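Local coordinates for protein putative type 11 methyltransferase (PDB 3I9F) that is probably an S-adenosylmethionine-dependent methyltransferase of the type 11 family, though its substrate is not established, and carries bound zinc ions in the crystal, at residues A51-E54 and V55-K58; E70-D73 and N74-D77; H93-S96 and E97-I101; I79-A82 and N83-H86. All coordinates share one frame; numbering follows the deposited sequence.

Contact 1: residues A51-E54 and V55-K58. With ZN (zinc ion), chain H.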
loop_
_atom_site.group_PDB
_atom_site.type_symbol
_atom_site.label_atom_id
_atom_site.label_comp_id
_atom_site.label_asym_id
_atom_site.label_seq_id
_atom_site.Cartn_x
_atom_site.Cartn_y
_atom_site.Cartn_z
ATOM N N ALA B 51 -9.218 3.972 -12.845
ATOM C CA ALA B 51 -8.575 5.261 -12.542
ATOM C C ALA B 51 -7.216 5.011 -11.920
ATOM O O ALA B 51 -6.247 5.660 -12.293
ATOM C CB ALA B 51 -9.433 6.142 -11.648
ATOM N N LEU B 52 -7.129 4.032 -11.029
ATOM C CA LEU B 52 -5.865 3.724 -10.373
ATOM C C LEU B 52 -4.841 3.192 -11.364
ATOM O O LEU B 52 -3.656 3.472 -11.247
ATOM C CB LEU B 52 -6.053 2.722 -9.237
ATOM C CG LEU B 52 -6.742 3.253 -7.979
ATOM C CD1 LEU B 52 -6.734 2.218 -6.802
ATOM C CD2 LEU B 52 -6.129 4.600 -7.568
ATOM N N LYS B 53 -5.308 2.425 -12.334
ATOM C CA LYS B 53 -4.434 1.828 -13.315
ATOM C C LYS B 53 -3.652 2.924 -14.063
ATOM O O LYS B 53 -2.429 2.839 -14.186
ATOM C CB LYS B 53 -5.257 0.999 -14.297
ATOM C CG LYS B 53 -4.716 -0.386 -14.546
ATOM C CD LYS B 53 -5.463 -1.473 -13.698
ATOM C CE LYS B 53 -6.443 -2.351 -14.518
ATOM N NZ LYS B 53 -5.971 -3.784 -14.656
ATOM N N GLU B 54 -4.379 3.944 -14.526
ATOM C CA GLU B 54 -3.822 5.095 -15.205
ATOM C C GLU B 54 -2.858 5.846 -14.314
ATOM O O GLU B 54 -1.849 6.331 -14.792
ATOM C CB GLU B 54 -4.934 6.044 -15.700
ATOM C CG GLU B 54 -5.864 5.451 -16.820
ATOM C CD GLU B 54 -5.091 4.811 -17.990
ATOM O OE1 GLU B 54 -4.159 5.441 -18.459
ATOM O OE2 GLU B 54 -5.398 3.708 -18.477
ATOM N N VAL B 55 -3.137 5.939 -13.021
ATOM C CA VAL B 55 -2.153 6.538 -12.103
ATOM C C VAL B 55 -0.880 5.679 -12.017
ATOM O O VAL B 55 0.205 6.195 -12.108
ATOM C CB VAL B 55 -2.733 6.799 -10.695
ATOM C CG1 VAL B 55 -1.610 7.067 -9.681
ATOM C CG2 VAL B 55 -3.747 7.957 -10.739
ATOM N N LYS B 56 -1.013 4.372 -11.895
ATOM C CA LYS B 56 0.149 3.470 -11.896
ATOM C C LYS B 56 0.966 3.549 -13.185
ATOM O O LYS B 56 2.145 3.348 -13.153
ATOM C CB LYS B 56 -0.280 1.992 -11.719
ATOM C CG LYS B 56 -0.601 1.593 -10.293
ATOM C CD LYS B 56 -1.198 0.164 -10.191
ATOM C CE LYS B 56 -2.716 0.184 -10.001
ATOM N NZ LYS B 56 -3.320 -1.088 -10.431
ATOM N N GLU B 57 0.316 3.771 -14.316
ATOM C CA GLU B 57 0.993 3.724 -15.609
ATOM C C GLU B 57 1.886 4.957 -15.774
ATOM O O GLU B 57 2.902 4.882 -16.452
ATOM C CB GLU B 57 -0.028 3.579 -16.765
ATOM C CG GLU B 57 -0.552 2.134 -16.984
ATOM C CD GLU B 57 -1.807 2.060 -17.867
ATOM O OE1 GLU B 57 -2.498 3.070 -18.023
ATOM O OE2 GLU B 57 -2.123 0.995 -18.430
ATOM N N LYS B 58 1.530 6.054 -15.101
ATOM C CA LYS B 58 2.195 7.368 -15.238
ATOM C C LYS B 58 3.108 7.807 -14.086
ATOM O O LYS B 58 3.925 8.734 -14.267
ATOM C CB LYS B 58 1.137 8.474 -15.413
ATOM C CG LYS B 58 0.418 8.434 -16.757
ATOM C CD LYS B 58 -0.389 9.721 -17.017
ATOM C CE LYS B 58 -1.820 9.672 -16.449
ATOM N NZ LYS B 58 -2.800 9.120 -17.439
HETATM ZN ZN ZN H . -4.055 2.554 -19.036
#
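Glu54 and Glu57, one helical turn apart on helix 49-58, close on the same zinc ion. Glu54 gives one oxygen, OE2, at 1.9 Å from the zinc, whereas Glu57 uses both of its carboxylate oxygens unequally: OE1 lies 1.9 Å from the metal and OE2 2.6 Å, a lopsided bidentate grip. The two carboxylate planes stand 73° apart, so the ion is met by two differently turned groups. Glu54 reaches it with a bend at chi2 (-49°), while Glu57 runs extended beyond CG (chi2 165°).

The backbone supplies the spacing. Lys56 N bonds to Leu52 O at 2.9 Å and Glu57 N to Lys53 O at the same length, successive i to i+4 links; the bond from Lys58 N to Glu54 O is weak, in keeping with the helix ending at this residue.

Looser contacts complete the set. Lys58 NZ approaches Glu54 OE1 to 4.1 Å, too far for a salt bridge, though the charges should attract. The methylene CD of Lys53 lies 3.9 Å from the ammonium nitrogen NZ of Lys56. On the buried side, Leu52 and Val55 lean on Thr64 of strand 63-65, which seats the helix in the beta-alpha-beta unit formed with strand 39-45.

Glu54 OE2 and Glu57 OE1 are only 3.0 Å apart, a separation that two carboxylates would be expected to resist without a cation; the shared zinc probably offsets that repulsion and ties the last turn of the helix together through its side chains.

Contact 2: residues E70-D73 and N74-D77; sequences EIPD and NSVD
The turn that leads into strand 76-82, a central strand of the methyltransferase sheet, brings Ser75 back against Pro72 and Val76 against Ile71. Its corner lies at Asp73 and Asn74, and Asn74 takes a left-handed backbone conformation (phi 53°, psi 46°) that lets the chain reverse. Across the turn the polar link is weak: Ser75 OG donates to Pro72 O at 3.4 Å. Ser75 OG also lies 3.7 Å from Pro72 CG, so the serine side chain touches both the proline carbonyl and its ring.

Nearer the sheet, methyl meets methyl. Ile71 CG2 and Val76 CG2 come within 3.9 Å, with the two side chains crossing at about a right angle. Both residues also pack on Val22, so the methyl pair joins the apolar layer against strand 19-24.

Asp73 spends its carboxylate outside the turn, OD1 forming a salt bridge with Arg100 NH1. Asn74 touches Asp104, His168 and His170, ligands of a zinc ion; these histidines lie in a C-terminal run resembling a tag, so the site need not be natural. The direct polar link between 70-73 and 74-77 is thus a single weak bond, and backbone bonds of Asn74 with Arg100 and Ser75 with Ile101 tie the turn to helix 91-101.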
loop_
_atom_site.group_PDB
_atom_site.type_symbol
_atom_site.label_atom_id
_atom_site.label_comp_id
_atom_site.label_asym_id
_atom_site.label_seq_id
_atom_site.Cartn_x
_atom_site.Cartn_y
_atom_site.Cartn_z
ATOM N N GLU B 70 -4.623 0.079 4.609
ATOM C CA GLU B 70 -3.229 -0.357 4.817
ATOM C C GLU B 70 -2.264 0.793 5.123
ATOM O O GLU B 70 -1.088 0.567 5.362
ATOM C CB GLU B 70 -2.756 -1.172 3.632
ATOM C CG GLU B 70 -3.552 -2.477 3.399
ATOM C CD GLU B 70 -3.478 -3.504 4.566
ATOM O OE1 GLU B 70 -2.548 -3.409 5.397
ATOM O OE2 GLU B 70 -4.354 -4.409 4.650
ATOM N N ILE B 71 -2.784 2.021 5.124
ATOM C CA ILE B 71 -2.031 3.173 5.514
ATOM C C ILE B 71 -1.957 3.183 7.035
ATOM O O ILE B 71 -2.988 3.065 7.717
ATOM C CB ILE B 71 -2.659 4.490 5.082
ATOM C CG1 ILE B 71 -2.847 4.561 3.559
ATOM C CG2 ILE B 71 -1.787 5.619 5.549
ATOM C CD1 ILE B 71 -3.493 5.875 3.040
ATOM N N PRO B 72 -0.732 3.300 7.566
ATOM C CA PRO B 72 -0.528 3.146 8.995
ATOM C C PRO B 72 -1.163 4.243 9.845
ATOM O O PRO B 72 -1.368 5.374 9.378
ATOM C CB PRO B 72 0.995 3.140 9.149
ATOM C CG PRO B 72 1.575 3.348 7.737
ATOM C CD PRO B 72 0.510 3.152 6.768
ATOM N N ASP B 73 -1.443 3.909 11.096
ATOM C CA ASP B 73 -2.001 4.866 12.017
ATOM C C ASP B 73 -1.072 6.052 12.144
ATOM O O ASP B 73 0.142 5.866 12.131
ATOM C CB ASP B 73 -2.171 4.247 13.404
ATOM C CG ASP B 73 -3.224 3.122 13.449
ATOM O OD1 ASP B 73 -4.032 2.906 12.482
ATOM O OD2 ASP B 73 -3.221 2.446 14.508
ATOM N N ASN B 74 -1.646 7.259 12.236
ATOM C CA ASN B 74 -0.926 8.433 12.709
ATOM C C ASN B 74 0.353 8.609 11.929
ATOM O O ASN B 74 1.393 8.792 12.526
ATOM C CB ASN B 74 -0.603 8.266 14.216
ATOM C CG ASN B 74 0.185 9.448 14.815
ATOM O OD1 ASN B 74 1.261 9.253 15.372
ATOM N ND2 ASN B 74 -0.355 10.646 14.735
ATOM N N SER B 75 0.274 8.492 10.602
ATOM C CA SER B 75 1.433 8.532 9.741
ATOM C C SER B 75 1.371 9.606 8.649
ATOM O O SER B 75 2.315 9.687 7.840
ATOM C CB SER B 75 1.621 7.148 9.086
ATOM O OG SER B 75 1.121 7.067 7.739
ATOM N N VAL B 76 0.309 10.431 8.613
ATOM C CA VAL B 76 0.034 11.260 7.440
ATOM C C VAL B 76 -0.028 12.760 7.756
ATOM O O VAL B 76 -0.641 13.188 8.750
ATOM C CB VAL B 76 -1.300 10.806 6.694
ATOM C CG1 VAL B 76 -1.728 11.822 5.604
ATOM C CG2 VAL B 76 -1.123 9.439 6.085
ATOM N N ASP B 77 0.589 13.547 6.880
ATOM C CA ASP B 77 0.729 14.998 7.091
ATOM C C ASP B 77 -0.381 15.800 6.426
ATOM O O ASP B 77 -1.015 16.636 7.089
ATOM C CB ASP B 77 2.119 15.479 6.613
ATOM C CG ASP B 77 3.273 14.783 7.374
ATOM O OD1 ASP B 77 3.378 15.053 8.610
ATOM O OD2 ASP B 77 4.035 13.958 6.740
#

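Contact 3: residues H93-S96 and E97-I101; sequences HVIS and EVKRI
Over one face of the His93 ring lies Glu97 CG, 4.0 Å from the ring centroid and 21° off the normal, which meets the geometry of a CH-pi contact. The methylene sits toward the rim of the ring, 3.8 Å from CE1. His93 holds CG anti to its backbone N (chi1 167°), which sends the imidazole along the helix toward the next turn. The bend at chi2 of Glu97 brings the carboxylate round beside Arg100; its plane is nearly parallel to that of the ring.

Arg100 forms a salt bridge with that carboxylate, side-on: NH2 bonds to Glu97 OE1 at 2.8 Å and NE to OE2 at 3.1 Å. Both acceptors lie in the guanidinium plane, but each is met from above the carboxylate plane. On another flank Val94 CG1 faces Val98 CG2 at 4.2 Å.

The residues belong to helix 91-101, which follows strand 76-82 in the chain of this Rossmann-like fold and packs on the sheet, with Val94 and Val98 covering Phe81. Its i to i+4 bonds set the spacing, the bond from Val98 N to Val94 O being 2.8 Å long and nearly straight at 170°.

Farther out, Arg100 NH1, besides serving Asp73, bonds to Ile71 O, while Lys99 NZ reaches Asn139 OD1.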
loop_
_atom_site.group_PDB
_atom_site.type_symbol
_atom_site.label_atom_id
_atom_site.label_comp_id
_atom_site.label_asym_id
_atom_site.label_seq_id
_atom_site.Cartn_x
_atom_site.Cartn_y
_atom_site.Cartn_z
ATOM N N HIS B 93 -17.245 6.241 7.436
ATOM C CA HIS B 93 -16.030 5.408 7.400
ATOM C C HIS B 93 -14.822 6.237 6.925
ATOM O O HIS B 93 -13.707 6.057 7.430
ATOM C CB HIS B 93 -16.230 4.224 6.471
ATOM C CG HIS B 93 -14.981 3.481 6.121
ATOM N ND1 HIS B 93 -14.390 2.556 6.966
ATOM C CD2 HIS B 93 -14.243 3.478 4.979
ATOM C CE1 HIS B 93 -13.348 2.015 6.352
ATOM N NE2 HIS B 93 -13.246 2.545 5.137
ATOM N N VAL B 94 -15.052 7.131 5.955
ATOM C CA VAL B 94 -13.992 7.993 5.472
ATOM C C VAL B 94 -13.454 8.954 6.573
ATOM O O VAL B 94 -12.268 9.018 6.794
ATOM C CB VAL B 94 -14.468 8.793 4.258
ATOM C CG1 VAL B 94 -13.536 10.010 3.991
ATOM C CG2 VAL B 94 -14.635 7.856 3.064
ATOM N N ILE B 95 -14.327 9.686 7.258
ATOM C CA ILE B 95 -13.934 10.536 8.380
ATOM C C ILE B 95 -13.206 9.764 9.447
ATOM O O ILE B 95 -12.173 10.176 9.922
ATOM C CB ILE B 95 -15.141 11.150 9.072
ATOM C CG1 ILE B 95 -15.935 12.015 8.100
ATOM C CG2 ILE B 95 -14.696 11.919 10.273
ATOM C CD1 ILE B 95 -15.118 12.842 7.151
ATOM N N SER B 96 -13.750 8.629 9.832
ATOM C CA SER B 96 -13.047 7.758 10.745
ATOM C C SER B 96 -11.591 7.363 10.334
ATOM O O SER B 96 -10.693 7.318 11.162
ATOM C CB SER B 96 -13.888 6.523 10.930
ATOM O OG SER B 96 -13.247 5.710 11.860
ATOM N N GLU B 97 -11.376 7.055 9.062
ATOM C CA GLU B 97 -10.056 6.705 8.559
ATOM C C GLU B 97 -9.141 7.911 8.431
ATOM O O GLU B 97 -7.933 7.817 8.652
ATOM C CB GLU B 97 -10.180 6.049 7.206
ATOM C CG GLU B 97 -10.691 4.592 7.247
ATOM C CD GLU B 97 -9.797 3.669 8.004
ATOM O OE1 GLU B 97 -8.851 3.144 7.407
ATOM O OE2 GLU B 97 -10.039 3.458 9.217
ATOM N N VAL B 98 -9.716 9.028 8.012
ATOM C CA VAL B 98 -9.028 10.288 8.024
ATOM C C VAL B 98 -8.488 10.530 9.446
ATOM O O VAL B 98 -7.323 10.813 9.615
ATOM C CB VAL B 98 -9.966 11.471 7.605
ATOM C CG1 VAL B 98 -9.426 12.779 8.184
ATOM C CG2 VAL B 98 -10.155 11.531 6.047
ATOM N N LYS B 99 -9.310 10.356 10.472
ATOM C CA LYS B 99 -8.831 10.616 11.815
ATOM C C LYS B 99 -7.778 9.651 12.250
ATOM O O LYS B 99 -6.912 10.021 13.030
ATOM C CB LYS B 99 -9.961 10.673 12.843
ATOM C CG LYS B 99 -10.849 11.866 12.620
ATOM C CD LYS B 99 -11.937 12.043 13.671
ATOM C CE LYS B 99 -12.882 10.861 13.830
ATOM N NZ LYS B 99 -14.232 11.225 14.437
ATOM N N ARG B 100 -7.816 8.410 11.777
ATOM C CA ARG B 100 -6.857 7.415 12.264
ATOM C C ARG B 100 -5.477 7.619 11.618
ATOM O O ARG B 100 -4.471 7.465 12.307
ATOM C CB ARG B 100 -7.383 6.001 12.052
ATOM C CG ARG B 100 -6.394 4.854 12.108
ATOM C CD ARG B 100 -7.001 3.488 11.594
ATOM N NE ARG B 100 -7.039 3.361 10.136
ATOM C CZ ARG B 100 -5.974 3.220 9.350
ATOM N NH1 ARG B 100 -4.754 3.156 9.858
ATOM N NH2 ARG B 100 -6.114 3.112 8.029
ATOM N N ILE B 101 -5.433 7.971 10.332
ATOM C CA ILE B 101 -4.175 8.005 9.613
ATOM C C ILE B 101 -3.488 9.341 9.763
ATOM O O ILE B 101 -2.298 9.398 9.719
ATOM C CB ILE B 101 -4.297 7.636 8.106
ATOM C CG1 ILE B 101 -5.196 8.610 7.355
ATOM C CG2 ILE B 101 -4.787 6.198 7.932
ATOM C CD1 ILE B 101 -5.254 8.369 5.833
#

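Contact 4: residues I79-A82 and N83-H86; sequences ILFA and NSFH
Phe85 turns the edge of its ring to the face of Phe81, bringing CD1 to 3.9 Å from Phe81 CE1. This is a T-shaped (edge-to-face) pair: the centroids are 5.5 Å apart and the planes stand at 83°. It joins the C-terminal end of strand 76-82 to the loop that leads to helix 91-101. In Rossmann-like methyltransferases this is the loop after the fourth strand, at the end of the sheet where the cofactor usually binds; no cofactor is present in this structure.

The chain turns at Asn83, whose positive phi (55°) gives it a left-handed conformation. With chi1 at -171°, the ring of Phe85 swings away from its own backbone N and edges onto the Phe81 face.

Ser84 approaches the Phe81 ring from a different direction. Its hydroxyl lies at the ring edge, near the plane, with OG 3.9 Å from Phe81 CD1. The bond that uses this hydroxyl goes to Tyr24 O on the neighbouring strand 19-24, tying the turn to the sheet.

The aromatic pair sits in a wider apolar cluster. Tyr24 stacks on Phe81, Trp136 meets Phe85 edge-to-face, and Val94 of helix 91-101 touches Phe85 as well.

No direct hydrogen bond joins 79-82 to 83-86, but one water bridges them. It accepts a bond from Phe85 N at 3.2 Å and donates a weak one to Phe81 O, 3.1 Å from the water oxygen.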
loop_
_atom_site.group_PDB
_atom_site.type_symbol
_atom_site.label_atom_id
_atom_site.label_comp_id
_atom_site.label_asym_id
_atom_site.label_seq_id
_atom_site.Cartn_x
_atom_site.Cartn_y
_atom_site.Cartn_z
ATOM N N ILE B 79 -3.925 15.328 3.695
ATOM C CA ILE B 79 -4.923 14.548 2.980
ATOM C C ILE B 79 -5.694 15.521 2.109
ATOM O O ILE B 79 -6.299 16.456 2.616
ATOM C CB ILE B 79 -5.917 13.886 3.967
ATOM C CG1 ILE B 79 -5.204 12.860 4.839
ATOM C CG2 ILE B 79 -7.046 13.223 3.215
ATOM C CD1 ILE B 79 -6.009 12.388 5.986
ATOM N N LEU B 80 -5.670 15.305 0.806
ATOM C CA LEU B 80 -6.426 16.135 -0.109
ATOM C C LEU B 80 -7.726 15.436 -0.519
ATOM O O LEU B 80 -7.746 14.249 -0.886
ATOM C CB LEU B 80 -5.603 16.423 -1.352
ATOM C CG LEU B 80 -6.296 17.167 -2.498
ATOM C CD1 LEU B 80 -6.664 18.594 -2.116
ATOM C CD2 LEU B 80 -5.430 17.152 -3.754
ATOM N N PHE B 81 -8.801 16.214 -0.483
ATOM C CA PHE B 81 -10.093 15.841 -1.058
ATOM C C PHE B 81 -10.403 16.854 -2.117
ATOM O O PHE B 81 -10.903 17.912 -1.824
ATOM C CB PHE B 81 -11.171 15.883 0.011
ATOM C CG PHE B 81 -11.168 14.703 0.937
ATOM C CD1 PHE B 81 -11.742 13.503 0.555
ATOM C CD2 PHE B 81 -10.663 14.810 2.186
ATOM C CE1 PHE B 81 -11.778 12.445 1.386
ATOM C CE2 PHE B 81 -10.675 13.740 3.054
ATOM C CZ PHE B 81 -11.221 12.554 2.653
ATOM N N ALA B 82 -10.095 16.517 -3.359
ATOM C CA ALA B 82 -10.302 17.398 -4.507
ATOM C C ALA B 82 -11.506 16.991 -5.328
ATOM O O ALA B 82 -11.426 16.099 -6.173
ATOM C CB ALA B 82 -9.026 17.408 -5.416
ATOM N N ASN B 83 -12.605 17.689 -5.117
ATOM C CA ASN B 83 -13.880 17.415 -5.812
ATOM C C ASN B 83 -14.330 16.010 -5.668
ATOM O O ASN B 83 -14.912 15.481 -6.591
ATOM C CB ASN B 83 -13.771 17.753 -7.284
ATOM C CG ASN B 83 -13.233 19.154 -7.490
ATOM O OD1 ASN B 83 -13.819 20.145 -6.995
ATOM N ND2 ASN B 83 -12.093 19.250 -8.131
ATOM N N SER B 84 -14.033 15.392 -4.536
ATOM C CA SER B 84 -14.212 13.953 -4.420
ATOM C C SER B 84 -15.055 13.528 -3.223
ATOM O O SER B 84 -15.620 12.479 -3.274
ATOM C CB SER B 84 -12.863 13.222 -4.408
ATOM O OG SER B 84 -12.097 13.599 -3.282
ATOM N N PHE B 85 -15.129 14.305 -2.153
ATOM C CA PHE B 85 -15.856 13.870 -0.977
ATOM C C PHE B 85 -17.347 13.773 -1.214
ATOM O O PHE B 85 -17.990 12.851 -0.750
ATOM C CB PHE B 85 -15.594 14.796 0.197
ATOM C CG PHE B 85 -16.121 14.302 1.497
ATOM C CD1 PHE B 85 -15.465 13.298 2.184
ATOM C CD2 PHE B 85 -17.260 14.864 2.057
ATOM C CE1 PHE B 85 -15.927 12.851 3.399
ATOM C CE2 PHE B 85 -17.753 14.422 3.287
ATOM C CZ PHE B 85 -17.092 13.400 3.948
ATOM N N HIS B 86 -17.901 14.729 -1.934
ATOM C CA HIS B 86 -19.334 14.825 -2.044
ATOM C C HIS B 86 -19.993 13.594 -2.615
ATOM O O HIS B 86 -21.098 13.256 -2.216
ATOM C CB HIS B 86 -19.770 16.075 -2.798
ATOM C CG HIS B 86 -19.326 16.131 -4.219
ATOM N ND1 HIS B 86 -18.270 16.916 -4.628
ATOM C CD2 HIS B 86 -19.812 15.532 -5.334
ATOM C CE1 HIS B 86 -18.112 16.780 -5.934
ATOM N NE2 HIS B 86 -19.034 15.948 -6.387
HETATM O O HOH W 1 -13.868 17.182 -1.906
#

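How the contacts relate
Along the chain the order is contact 1, contact 2, contact 4, contact 3, all within one methyltransferase domain. Contacts 2 and 4 mark the entry and exit of strand 76-82, their centres about 18 Å apart, and contact 3 lies on helix 91-101, which follows that strand. The helix touches both, about 10 Å from contact 2 and about 13 Å from contact 4 between centres. Within one chain contact 1 stands apart on helix 49-58, its nearest atoms about 11 Å from contacts 2 and 4, and its zinc site is separate from the strand-loop-helix unit on which the other three lie. In the dimer, however, Lys56 packs on Pro72 of the second subunit, bringing contact 1 against the neighbour's contact 2.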